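Local coordinates for protein anaphase-promoting complex subunit CUT9 (Schizosaccharomyces pombe, PDB 2XPI) that forms part of the anaphase-promoting complex, the ubiquitin ligase that controls progression through mitosis and G1, pairing with itself through early TPR repeats and binding hcn1 through later ones, at residues Val229-Tyr234 / Leu256-Ser261; Leu246-Glu251 / Lys278-Ser283; Ile322-Ile327 / Leu346-Glu351; Lys330-Asp335 / Leu339-Leu344; Ser416-Ile419 / Gln425-Ser428. All blocks are in the same frame, centred on the assembly; numbering follows the deposited sequence.

Overall arrangement
All five contacts join helices or turns of a TPR solenoid, and none has a hydrogen bond running across it. Contacts 1 and 2 both use helix 248-257, one at each end; they lie about 17 Å apart between centres and touch through Tyr234 and Lys278. Contact 1 is buried, contact 2 only partly; there the chain is mostly turns, so polar caps and an ion pair frame small apolar meetings. Contacts 3 and 4 share helices 321-334 and 342-352, about 11 Å apart between centres; both are buried and almost wholly apolar. Contact 5, on the far side of the chain's centre from contact 1, is partly buried and sets a ring beneath a glutamine at the surface.

Contact 1: residues Val229-Tyr234 / Leu256-Ser261; sequences VDAKCY and LKLNYS
Ala231 directs its methyl group at the loop 258-260, where it rests against both Leu258 and Tyr260. Its CB lies 3.9 Å from Tyr260 CD1 and meets that ring obliquely, while Leu258 CD2 lies 4.3 Å from the same Ala231 CB and the backbone O of Asn259 is also close. Tyr260 starts its side chain away from Ala231; with CG anti to the carbonyl carbon (chi1 -69°) the ring swings back to the methyl, and its OH bonds Val255 O in helix 248-257.

Ala231 follows Asp230 in a type I turn that an Asx turn stiffens. Asp230 OD1 accepts Lys232 N at 2.7 Å on its anti lone pair, and both carboxylate oxygens turn their syn lone pairs to Lys232 NZ, a salt bridge of 2.9 Å at OD2. Thr262 OG1 bonds both Ala231 N and Asn259 O, tying the segments through one hydroxyl, and Tyr275 OH bonds Ala231 O.

The contact thus joins the turn between helices 216-229 and 234-242 to the loop that follows helix 248-257. Leu258 also packs on Leu227 and Met228 of helix 216-229, Tyr260 lies on helix 268-276, and Tyr234 stacks on Phe105 of the second subunit.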
# COMPACT_ATOMS: atom_id res chain seq x y z
N VAL A 229 25.01 14.40 11.82
CA VAL A 229 25.74 13.19 11.45
C VAL A 229 26.00 13.08 9.94
O VAL A 229 27.09 12.70 9.51
CB VAL A 229 25.03 11.91 11.95
CG1 VAL A 229 25.73 10.66 11.40
CG2 VAL A 229 24.99 11.89 13.46
N ASP A 230 24.98 13.39 9.13
CA ASP A 230 25.10 13.35 7.68
C ASP A 230 24.13 14.36 7.09
O ASP A 230 22.92 14.20 7.19
CB ASP A 230 24.81 11.93 7.14
CG ASP A 230 25.16 11.77 5.65
OD1 ASP A 230 24.80 12.67 4.85
OD2 ASP A 230 25.78 10.74 5.27
N ALA A 231 24.68 15.40 6.48
CA ALA A 231 23.88 16.45 5.87
C ALA A 231 22.90 15.93 4.82
O ALA A 231 22.04 16.67 4.38
CB ALA A 231 24.78 17.50 5.26
N LYS A 232 23.04 14.68 4.42
CA LYS A 232 22.20 14.14 3.34
C LYS A 232 20.88 13.58 3.85
O LYS A 232 19.97 13.30 3.08
CB LYS A 232 22.95 13.12 2.47
CG LYS A 232 24.19 13.69 1.78
CD LYS A 232 24.78 12.76 0.71
CE LYS A 232 25.03 11.34 1.22
NZ LYS A 232 25.91 11.32 2.41
N CYS A 233 20.75 13.44 5.16
CA CYS A 233 19.48 13.00 5.75
C CYS A 233 18.37 14.06 5.66
O CYS A 233 17.92 14.63 6.65
CB CYS A 233 19.68 12.57 7.19
SG CYS A 233 18.32 11.61 7.72
N TYR A 234 17.91 14.29 4.45
CA TYR A 234 16.84 15.22 4.20
C TYR A 234 15.46 14.77 4.74
O TYR A 234 14.58 15.61 4.89
CB TYR A 234 16.81 15.55 2.71
CG TYR A 234 15.66 16.38 2.24
CD1 TYR A 234 15.82 17.72 1.93
CD2 TYR A 234 14.40 15.82 2.08
CE1 TYR A 234 14.76 18.49 1.49
CE2 TYR A 234 13.35 16.55 1.63
CZ TYR A 234 13.51 17.89 1.34
OH TYR A 234 12.42 18.62 0.91
N LEU A 256 23.48 26.30 8.92
CA LEU A 256 24.76 26.99 8.88
C LEU A 256 25.85 26.19 9.57
O LEU A 256 27.02 26.30 9.20
CB LEU A 256 24.64 28.40 9.48
CG LEU A 256 24.66 29.55 8.46
CD1 LEU A 256 24.25 29.08 7.06
CD2 LEU A 256 23.80 30.72 8.91
N LYS A 257 25.48 25.36 10.54
CA LYS A 257 26.48 24.64 11.33
C LYS A 257 26.67 23.19 10.88
O LYS A 257 27.56 22.49 11.35
CB LYS A 257 26.14 24.73 12.82
N LEU A 258 25.82 22.75 9.96
CA LEU A 258 25.93 21.41 9.37
C LEU A 258 27.32 21.15 8.69
O LEU A 258 28.00 22.08 8.25
CB LEU A 258 24.81 21.24 8.35
CG LEU A 258 23.68 20.23 8.59
CD1 LEU A 258 23.13 20.28 10.00
CD2 LEU A 258 22.57 20.40 7.54
N ASN A 259 27.72 19.89 8.63
CA ASN A 259 29.02 19.50 8.08
C ASN A 259 28.87 18.96 6.65
O ASN A 259 28.67 17.76 6.42
CB ASN A 259 29.64 18.45 9.01
CG ASN A 259 30.93 17.82 8.45
OD1 ASN A 259 31.56 18.33 7.51
ND2 ASN A 259 31.34 16.71 9.05
N TYR A 260 28.96 19.85 5.68
CA TYR A 260 28.60 19.50 4.32
C TYR A 260 29.59 18.55 3.64
O TYR A 260 29.31 18.04 2.56
CB TYR A 260 28.32 20.76 3.49
CG TYR A 260 27.04 21.45 3.94
CD1 TYR A 260 25.80 20.90 3.65
CD2 TYR A 260 27.08 22.62 4.67
CE1 TYR A 260 24.63 21.51 4.06
CE2 TYR A 260 25.93 23.23 5.09
CZ TYR A 260 24.71 22.67 4.79
OH TYR A 260 23.55 23.29 5.21
N SER A 261 30.71 18.28 4.29
CA SER A 261 31.67 17.31 3.74
C SER A 261 31.08 15.90 3.71
O SER A 261 31.57 15.03 3.00
CB SER A 261 32.99 17.34 4.52
OG SER A 261 33.61 18.61 4.40

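Contact 2: residues Leu246-Glu251 / Lys278-Ser283; sequences LTADEE and KLNKTS
Ala248 and Asn280 make the closest meeting of helix 248-257 with the loop 278-283, and it is one of van der Waals packing. The methyl CB of Ala248 lies 3.9 Å from Asn280 ND2 and 4.0 Å from Asn280 CB, so it lies along the CB-CG-ND2 side of the asparagine. Further along, Leu279 brings CD1 to within 4.2 Å of Glu251 CB, touching the aliphatic root of that side chain rather than its carboxylate. No hydrogen bond crosses between the segments.

The hydrogen bonds stay on each side and shape it. Asn280, its CG anti to the backbone N (chi1 -172°), folds its amide oxygen over the chain ahead. Asn280 OD1 collects Thr282 N at 2.9 Å, from above the carbonyl plane, and Ser283 N at 3.1 Å, in that plane, with both hydroxyls joining in: an Asx turn and an Asx motif on one atom. Asn280 ND2 is spent on Gly439 O, so both ends of the amide are engaged, which should limit its rotation beside the alanine. Lys281 NZ bonds Leu279 O in its carbonyl plane at 3.1 Å. On the other segment Glu250 N reaches Thr247 OG1 at 3.2 Å, a nearly straight N-cap bond; the returning bond that would complete a capping box is modelled too short and is doubtful.

Charge appears at the margin, where Lys278 NZ forms a salt bridge with Asp306.

The start of helix 248-257, in TPR 5, is thereby laid against the link between helices 268-276 and 285-296 of TPR 6. Leu279 also reaches Trp252 and Val255 on helix 248-257 and Phe237 on helix 234-242.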
# COMPACT_ATOMS: atom_id res chain seq x y z
N LEU A 246 11.22 23.70 14.80
CA LEU A 246 12.23 24.73 15.00
C LEU A 246 11.72 26.17 14.84
O LEU A 246 10.79 26.43 14.08
CB LEU A 246 13.40 24.51 14.05
CG LEU A 246 14.21 23.24 14.26
CD1 LEU A 246 15.56 23.43 13.64
CD2 LEU A 246 14.35 22.94 15.73
N THR A 247 12.35 27.09 15.55
CA THR A 247 12.09 28.50 15.32
C THR A 247 12.88 28.94 14.10
O THR A 247 13.88 28.32 13.73
CB THR A 247 12.48 29.39 16.52
OG1 THR A 247 13.90 29.29 16.75
CG2 THR A 247 11.72 28.98 17.78
N ALA A 248 12.43 30.00 13.45
CA ALA A 248 13.14 30.54 12.29
C ALA A 248 14.66 30.60 12.51
O ALA A 248 15.44 30.20 11.64
CB ALA A 248 12.59 31.91 11.93
N ASP A 249 15.07 31.10 13.68
CA ASP A 249 16.48 31.20 14.04
C ASP A 249 17.14 29.83 14.15
O ASP A 249 18.16 29.59 13.51
CB ASP A 249 16.67 31.97 15.35
CG ASP A 249 16.64 33.48 15.15
OD1 ASP A 249 16.75 33.93 13.98
OD2 ASP A 249 16.52 34.22 16.17
N GLU A 250 16.55 28.94 14.94
CA GLU A 250 17.07 27.59 15.09
C GLU A 250 17.35 26.91 13.74
O GLU A 250 18.35 26.21 13.60
CB GLU A 250 16.07 26.73 15.86
CG GLU A 250 15.91 27.05 17.33
CD GLU A 250 14.78 26.25 17.96
OE1 GLU A 250 13.68 26.18 17.35
OE2 GLU A 250 14.98 25.69 19.06
N GLU A 251 16.46 27.11 12.77
CA GLU A 251 16.59 26.51 11.44
C GLU A 251 17.82 27.01 10.68
O GLU A 251 18.54 26.23 10.08
CB GLU A 251 15.33 26.74 10.60
CG GLU A 251 14.22 25.71 10.84
CD GLU A 251 12.84 26.19 10.34
OE1 GLU A 251 12.77 27.29 9.73
OE2 GLU A 251 11.83 25.45 10.55
N LYS A 278 14.78 26.37 1.68
CA LYS A 278 13.64 25.84 2.43
C LYS A 278 13.23 26.74 3.60
O LYS A 278 12.20 26.51 4.24
CB LYS A 278 13.96 24.44 2.97
CG LYS A 278 14.11 23.38 1.90
CD LYS A 278 12.97 23.52 0.90
CE LYS A 278 12.87 22.34 -0.05
NZ LYS A 278 11.57 22.41 -0.80
N LEU A 279 14.03 27.76 3.84
CA LEU A 279 14.05 28.46 5.12
C LEU A 279 13.30 29.77 5.15
O LEU A 279 12.72 30.19 4.15
CB LEU A 279 15.50 28.73 5.51
CG LEU A 279 16.21 27.71 6.39
CD1 LEU A 279 15.53 26.35 6.38
CD2 LEU A 279 17.66 27.64 5.96
N ASN A 280 13.31 30.42 6.31
CA ASN A 280 12.68 31.71 6.49
C ASN A 280 13.24 32.77 5.55
O ASN A 280 14.41 33.16 5.64
CB ASN A 280 12.82 32.21 7.93
CG ASN A 280 11.99 33.45 8.18
OD1 ASN A 280 12.43 34.58 7.90
ND2 ASN A 280 10.78 33.26 8.69
N LYS A 281 12.37 33.26 4.67
CA LYS A 281 12.74 34.23 3.64
C LYS A 281 13.22 35.59 4.16
O LYS A 281 14.00 36.25 3.48
CB LYS A 281 11.55 34.44 2.69
CG LYS A 281 11.89 34.21 1.23
CD LYS A 281 12.49 32.83 1.02
CE LYS A 281 11.54 31.75 1.50
NZ LYS A 281 12.04 30.39 1.16
N THR A 282 12.76 36.00 5.35
CA THR A 282 12.95 37.39 5.79
C THR A 282 14.20 37.66 6.64
O THR A 282 14.82 38.72 6.50
CB THR A 282 11.68 37.97 6.51
OG1 THR A 282 11.61 37.51 7.88
CG2 THR A 282 10.40 37.59 5.77
N SER A 283 14.57 36.73 7.51
CA SER A 283 15.57 37.01 8.55
C SER A 283 17.02 37.09 8.06
O SER A 283 17.83 37.83 8.62
CB SER A 283 15.46 36.00 9.70
OG SER A 283 15.31 34.68 9.22

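Contact 3: residues Ile322-Ile327 / Leu346-Glu351; sequences IDVLAI and LASLHE
Helices 321-334 and 342-352 approach to 9.4 Å between the axes of the segments 322-327 and 346-351, whose directions are 135° apart (signed crossing angle -135°), with Leu325 and Ser348 nearest at their CA atoms. This joins TPR 7 to TPR 8, the step from one repeat to the next.

Ser348 sits where the two helices are closest, its small side chain set between Val324 and Leu325. The hydroxyl side faces Val324: CG1, the branch anti to the backbone N (chi1 177°), comes to 3.3 Å of Ser348 OG. The carbon side faces Leu325, whose CG is 3.9 Å from Ser348 CB. Leu325 then reaches on past the serine to Leu349. Their side chains cross at about a right angle, and Leu349 CD2 lies beside both methyls of the other leucine, 3.9 Å from Leu325 CD2 and 4.0 Å from Leu325 CD1. One branch of Leu349 is thus laid across the fork of Leu325.

Around this, Val324 also packs on Leu315 and Phe316 of helix 305-317, and Phe316 touches Ser348 as well, while Leu349 continues into helix 355-368 through Leu358 and Ile361. On another side of helix 342-352, Ala347 and His350 pack on a chain of another protein.

Chemically the contact is apolar in spite of its serine. Ser348 OG is buried among hydrocarbon, but it hydrogen-bonds Leu344 O one turn back in its own helix, so its polarity is met without a partner across the interface and these two segments meet by packing alone.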
# COMPACT_ATOMS: atom_id res chain seq x y z
N ILE A 322 0.77 39.44 -8.68
CA ILE A 322 0.74 39.05 -10.09
C ILE A 322 2.01 38.30 -10.39
O ILE A 322 2.01 37.29 -11.10
CB ILE A 322 0.70 40.28 -11.02
CG1 ILE A 322 -0.50 41.18 -10.70
CG2 ILE A 322 0.68 39.87 -12.49
CD1 ILE A 322 -0.41 42.54 -11.37
N ASP A 323 3.11 38.78 -9.83
CA ASP A 323 4.39 38.10 -10.00
C ASP A 323 4.35 36.68 -9.45
O ASP A 323 4.77 35.75 -10.14
CB ASP A 323 5.53 38.91 -9.38
CG ASP A 323 5.78 40.20 -10.13
OD1 ASP A 323 5.31 40.30 -11.29
OD2 ASP A 323 6.41 41.13 -9.56
N VAL A 324 3.84 36.52 -8.23
CA VAL A 324 3.66 35.21 -7.63
C VAL A 324 2.86 34.28 -8.56
O VAL A 324 3.21 33.12 -8.70
CB VAL A 324 2.94 35.28 -6.24
CG1 VAL A 324 2.71 33.88 -5.68
CG2 VAL A 324 3.73 36.13 -5.26
N LEU A 325 1.80 34.79 -9.19
CA LEU A 325 0.99 33.96 -10.09
C LEU A 325 1.70 33.60 -11.41
O LEU A 325 1.57 32.47 -11.92
CB LEU A 325 -0.36 34.62 -10.36
CG LEU A 325 -1.37 34.45 -9.23
CD1 LEU A 325 -2.63 35.32 -9.44
CD2 LEU A 325 -1.73 32.99 -9.05
N ALA A 326 2.44 34.54 -11.98
CA ALA A 326 3.23 34.21 -13.15
C ALA A 326 4.10 32.98 -12.86
O ALA A 326 4.12 32.03 -13.64
CB ALA A 326 4.08 35.38 -13.56
N ILE A 327 4.81 33.00 -11.74
CA ILE A 327 5.76 31.94 -11.42
C ILE A 327 5.03 30.66 -11.12
O ILE A 327 5.39 29.56 -11.58
CB ILE A 327 6.59 32.29 -10.17
CG1 ILE A 327 7.78 33.17 -10.55
CG2 ILE A 327 7.13 31.05 -9.50
CD1 ILE A 327 8.49 33.68 -9.33
N LEU A 346 -3.09 29.36 -4.37
CA LEU A 346 -4.42 29.58 -3.84
C LEU A 346 -4.56 30.97 -3.20
O LEU A 346 -5.49 31.73 -3.51
CB LEU A 346 -4.75 28.51 -2.80
CG LEU A 346 -5.47 27.26 -3.28
CD1 LEU A 346 -5.82 27.33 -4.73
CD2 LEU A 346 -4.65 26.03 -2.98
N ALA A 347 -3.64 31.28 -2.28
CA ALA A 347 -3.74 32.53 -1.53
C ALA A 347 -3.64 33.74 -2.47
O ALA A 347 -4.33 34.74 -2.26
CB ALA A 347 -2.69 32.57 -0.45
N SER A 348 -2.82 33.64 -3.50
CA SER A 348 -2.71 34.72 -4.48
C SER A 348 -3.94 34.86 -5.35
O SER A 348 -4.32 35.97 -5.72
CB SER A 348 -1.47 34.56 -5.35
OG SER A 348 -0.30 34.70 -4.57
N LEU A 349 -4.58 33.74 -5.69
CA LEU A 349 -5.85 33.79 -6.43
C LEU A 349 -6.98 34.41 -5.57
O LEU A 349 -7.80 35.17 -6.08
CB LEU A 349 -6.26 32.41 -6.98
CG LEU A 349 -5.46 31.78 -8.14
CD1 LEU A 349 -5.85 30.31 -8.35
CD2 LEU A 349 -5.56 32.58 -9.45
N HIS A 350 -7.02 34.09 -4.28
CA HIS A 350 -8.03 34.68 -3.41
C HIS A 350 -7.88 36.21 -3.33
O HIS A 350 -8.87 36.95 -3.34
CB HIS A 350 -7.95 34.07 -2.02
CG HIS A 350 -8.78 34.78 -1.00
ND1 HIS A 350 -8.26 35.73 -0.15
CD2 HIS A 350 -10.10 34.67 -0.70
CE1 HIS A 350 -9.22 36.18 0.64
NE2 HIS A 350 -10.35 35.56 0.32
N GLU A 351 -6.64 36.66 -3.24
CA GLU A 351 -6.32 38.08 -3.21
C GLU A 351 -6.83 38.82 -4.45
O GLU A 351 -7.23 39.97 -4.37
CB GLU A 351 -4.81 38.26 -3.07
CG GLU A 351 -4.26 39.50 -3.75
CD GLU A 351 -4.35 40.72 -2.86
OE1 GLU A 351 -4.37 41.85 -3.40
OE2 GLU A 351 -4.39 40.54 -1.62

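Contact 4: residues Lys330-Asp335 / Leu339-Leu344; sequences KILEID and LDVYPL
Val341 pushes its two methyls into the row formed by Ile331 and Leu332, knitting the end of TPR 7 to the start of TPR 8 in the superhelical stack. The larger fit is at Leu332. Its branches spread like a fork, and Val341 CG1 enters between them, 3.4 Å from Leu332 CD2 and 3.5 Å from Leu332 CD1. The other methyl, Val341 CG2, fills the flank of Ile331, 4.1 Å from Ile331 CG2, and the two side chains run antiparallel. The valine's chi1 of 81° puts CG1 between the backbone N and the carbonyl carbon, leaving CG2 anti to N and pointed at the isoleucine.

Tyr342 takes an adjoining flank of the leucine, its ring standing crosswise to it with the phenol end over the fork. Val341 CG1 also lies over one face of that ring, 4.2 Å above the plane of Tyr342 and toward the rim, so valine and tyrosine form one angled hollow in which Leu332 sits. Ile331 continues onto Leu308, and Tyr342 onto Ile361 and Leu365. Nearby, Asp335 makes a salt bridge to Arg135 of the second subunit. Along the tyrosine, Leu332 CD2 lies 4.0 Å from Tyr342 CE1.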
# COMPACT_ATOMS: atom_id res chain seq x y z
N LYS A 330 3.35 28.85 -13.94
CA LYS A 330 4.36 28.17 -14.76
C LYS A 330 4.79 26.84 -14.14
O LYS A 330 5.03 25.87 -14.86
CB LYS A 330 5.59 29.05 -14.98
N ILE A 331 4.92 26.81 -12.82
CA ILE A 331 5.26 25.58 -12.10
C ILE A 331 4.15 24.56 -12.30
O ILE A 331 4.40 23.37 -12.46
CB ILE A 331 5.46 25.83 -10.58
CG1 ILE A 331 6.63 26.79 -10.33
CG2 ILE A 331 5.72 24.53 -9.84
CD1 ILE A 331 7.03 26.88 -8.87
N LEU A 332 2.91 25.03 -12.31
CA LEU A 332 1.76 24.15 -12.46
C LEU A 332 1.58 23.58 -13.86
O LEU A 332 0.88 22.58 -14.03
CB LEU A 332 0.49 24.86 -12.01
CG LEU A 332 -0.11 24.25 -10.75
CD1 LEU A 332 0.83 23.16 -10.17
CD2 LEU A 332 -0.37 25.34 -9.75
N GLU A 333 2.18 24.20 -14.87
CA GLU A 333 2.13 23.60 -16.21
C GLU A 333 3.27 22.60 -16.44
O GLU A 333 3.02 21.49 -16.91
CB GLU A 333 2.11 24.66 -17.31
CG GLU A 333 2.72 25.97 -16.89
CD GLU A 333 2.66 27.01 -18.00
OE1 GLU A 333 1.73 27.86 -17.94
OE2 GLU A 333 3.53 26.97 -18.90
N ILE A 334 4.49 22.97 -16.09
CA ILE A 334 5.62 22.05 -16.27
C ILE A 334 5.69 20.92 -15.22
O ILE A 334 6.38 19.92 -15.45
CB ILE A 334 6.99 22.77 -16.41
CG1 ILE A 334 7.69 22.94 -15.06
CG2 ILE A 334 6.84 24.11 -17.14
CD1 ILE A 334 8.80 23.97 -15.10
N ASP A 335 4.99 21.06 -14.09
CA ASP A 335 4.91 20.00 -13.08
C ASP A 335 3.54 19.93 -12.41
O ASP A 335 3.39 20.31 -11.25
CB ASP A 335 5.99 20.18 -12.00
CG ASP A 335 6.11 18.96 -11.08
OD1 ASP A 335 5.35 17.97 -11.26
OD2 ASP A 335 6.98 19.00 -10.17
N LEU A 339 2.46 19.72 -5.54
CA LEU A 339 1.41 20.08 -4.61
C LEU A 339 1.81 21.20 -3.65
O LEU A 339 0.95 21.92 -3.13
CB LEU A 339 0.95 18.85 -3.84
CG LEU A 339 -0.44 18.35 -4.23
CD1 LEU A 339 -0.74 18.72 -5.68
CD2 LEU A 339 -0.58 16.86 -3.99
N ASP A 340 3.11 21.35 -3.44
CA ASP A 340 3.63 22.38 -2.55
C ASP A 340 3.35 23.77 -3.09
O ASP A 340 3.44 24.76 -2.38
CB ASP A 340 5.14 22.24 -2.41
CG ASP A 340 5.56 20.93 -1.77
OD1 ASP A 340 6.67 20.47 -2.11
OD2 ASP A 340 4.79 20.37 -0.93
N VAL A 341 3.02 23.85 -4.37
CA VAL A 341 2.85 25.14 -4.98
C VAL A 341 1.49 25.74 -4.61
O VAL A 341 1.29 26.95 -4.71
CB VAL A 341 2.96 25.06 -6.51
CG1 VAL A 341 1.66 24.58 -7.10
CG2 VAL A 341 3.29 26.41 -7.06
N TYR A 342 0.58 24.90 -4.14
CA TYR A 342 -0.80 25.35 -3.97
C TYR A 342 -1.11 26.44 -2.93
O TYR A 342 -1.84 27.38 -3.22
CB TYR A 342 -1.77 24.17 -3.87
CG TYR A 342 -2.11 23.61 -5.23
CD1 TYR A 342 -2.88 24.33 -6.10
CD2 TYR A 342 -1.63 22.37 -5.65
CE1 TYR A 342 -3.19 23.85 -7.35
CE2 TYR A 342 -1.93 21.88 -6.90
CZ TYR A 342 -2.72 22.62 -7.74
OH TYR A 342 -3.05 22.17 -8.99
N PRO A 343 -0.55 26.35 -1.71
CA PRO A 343 -0.87 27.44 -0.78
C PRO A 343 -0.59 28.86 -1.32
O PRO A 343 -1.44 29.76 -1.19
CB PRO A 343 0.02 27.14 0.41
CG PRO A 343 0.11 25.61 0.40
CD PRO A 343 0.14 25.23 -1.05
N LEU A 344 0.58 29.04 -1.93
CA LEU A 344 0.97 30.31 -2.52
C LEU A 344 0.04 30.68 -3.68
O LEU A 344 -0.37 31.83 -3.86
CB LEU A 344 2.40 30.23 -3.04
CG LEU A 344 3.51 31.03 -2.36
CD1 LEU A 344 2.95 32.15 -1.46
CD2 LEU A 344 4.41 30.10 -1.57

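Contact 5: residues Ser416-Ile419 / Gln425-Ser428; sequences SFAI and QAIS
Phe417 lies with one face of its ring under Gln425, and that overlap carries most of the contact between helices 407-420 and 423-435. Its chi1 of -74° sets the ring beside the backbone N and out toward the second helix. Gln425 CB stands 3.7 Å from the ring centroid of Phe417 and only 8° off its normal, a CH-pi contact over the centre of the face. Beyond CG the glutamine runs extended, so its amide lies above the CE1-CZ rim, stacked but offset, with the planes 27° apart; Gln425 OE1 comes to 3.7 Å of Phe417 CZ. Both residues also touch a crystal neighbour, so the pose of the amide may owe something to lattice packing. Phe413, one turn earlier, meets the Phe417 ring edge-to-face.

At the root of the same side chain, Phe417 CB packs 3.8 Å from Ala426 CB, and this pair brings the backbones to 5.0 Å between CA atoms. The small Ala426 is consistent with this closeness.

Ala418 comes next. Its backbone N is 3.8 Å from Ala426 CB and the two methyls lie 4.3 Å apart. Ala418 also packs on Gln450 of helix 442-454 and on a basic side chain of another protein's chain, consistent with the role of TPR 10 in binding hcn1.

Two helices joined by a short turn, packed through a small residue beside an aromatic ring, form the antiparallel helical hairpin that is one TPR, here TPR 10.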
# COMPACT_ATOMS: atom_id res chain seq x y z
N SER A 416 -12.26 32.69 8.99
CA SER A 416 -13.67 32.35 9.04
C SER A 416 -14.28 32.77 10.36
O SER A 416 -15.38 33.35 10.40
CB SER A 416 -13.86 30.84 8.87
OG SER A 416 -13.33 30.40 7.63
N PHE A 417 -13.60 32.46 11.45
CA PHE A 417 -14.12 32.91 12.74
C PHE A 417 -14.11 34.43 12.83
O PHE A 417 -15.09 35.02 13.31
CB PHE A 417 -13.33 32.29 13.89
CG PHE A 417 -13.63 30.85 14.11
CD1 PHE A 417 -14.91 30.45 14.46
CD2 PHE A 417 -12.64 29.90 14.00
CE1 PHE A 417 -15.20 29.10 14.69
CE2 PHE A 417 -12.92 28.55 14.23
CZ PHE A 417 -14.20 28.16 14.57
N ALA A 418 -13.02 35.07 12.39
CA ALA A 418 -12.93 36.52 12.51
C ALA A 418 -14.12 37.15 11.80
O ALA A 418 -14.82 37.98 12.38
CB ALA A 418 -11.63 37.05 11.97
N ILE A 419 -14.37 36.72 10.56
CA ILE A 419 -15.49 37.27 9.79
C ILE A 419 -16.85 37.10 10.49
O ILE A 419 -17.67 38.01 10.46
CB ILE A 419 -15.56 36.67 8.38
CG1 ILE A 419 -14.74 37.50 7.41
CG2 ILE A 419 -16.99 36.64 7.87
CD1 ILE A 419 -13.79 36.66 6.59
N GLN A 425 -12.40 32.18 19.25
CA GLN A 425 -12.02 31.07 18.42
C GLN A 425 -11.05 31.53 17.36
O GLN A 425 -10.16 30.77 16.98
CB GLN A 425 -13.24 30.42 17.82
CG GLN A 425 -14.23 30.07 18.90
CD GLN A 425 -15.09 28.89 18.55
OE1 GLN A 425 -14.59 27.81 18.25
NE2 GLN A 425 -16.40 29.09 18.59
N ALA A 426 -11.21 32.76 16.89
CA ALA A 426 -10.28 33.29 15.89
C ALA A 426 -8.90 33.36 16.51
O ALA A 426 -7.91 32.91 15.90
CB ALA A 426 -10.70 34.63 15.42
N ILE A 427 -8.83 33.91 17.72
CA ILE A 427 -7.60 33.95 18.50
C ILE A 427 -6.96 32.57 18.83
O ILE A 427 -5.74 32.45 18.80
CB ILE A 427 -7.77 34.84 19.76
CG1 ILE A 427 -7.86 36.31 19.32
CG2 ILE A 427 -6.63 34.61 20.79
CD1 ILE A 427 -8.75 37.17 20.20
N SER A 428 -7.76 31.55 19.14
CA SER A 428 -7.22 30.19 19.24
C SER A 428 -6.53 29.78 17.94
O SER A 428 -5.36 29.42 17.94
CB SER A 428 -8.31 29.17 19.52
OG SER A 428 -8.86 29.35 20.80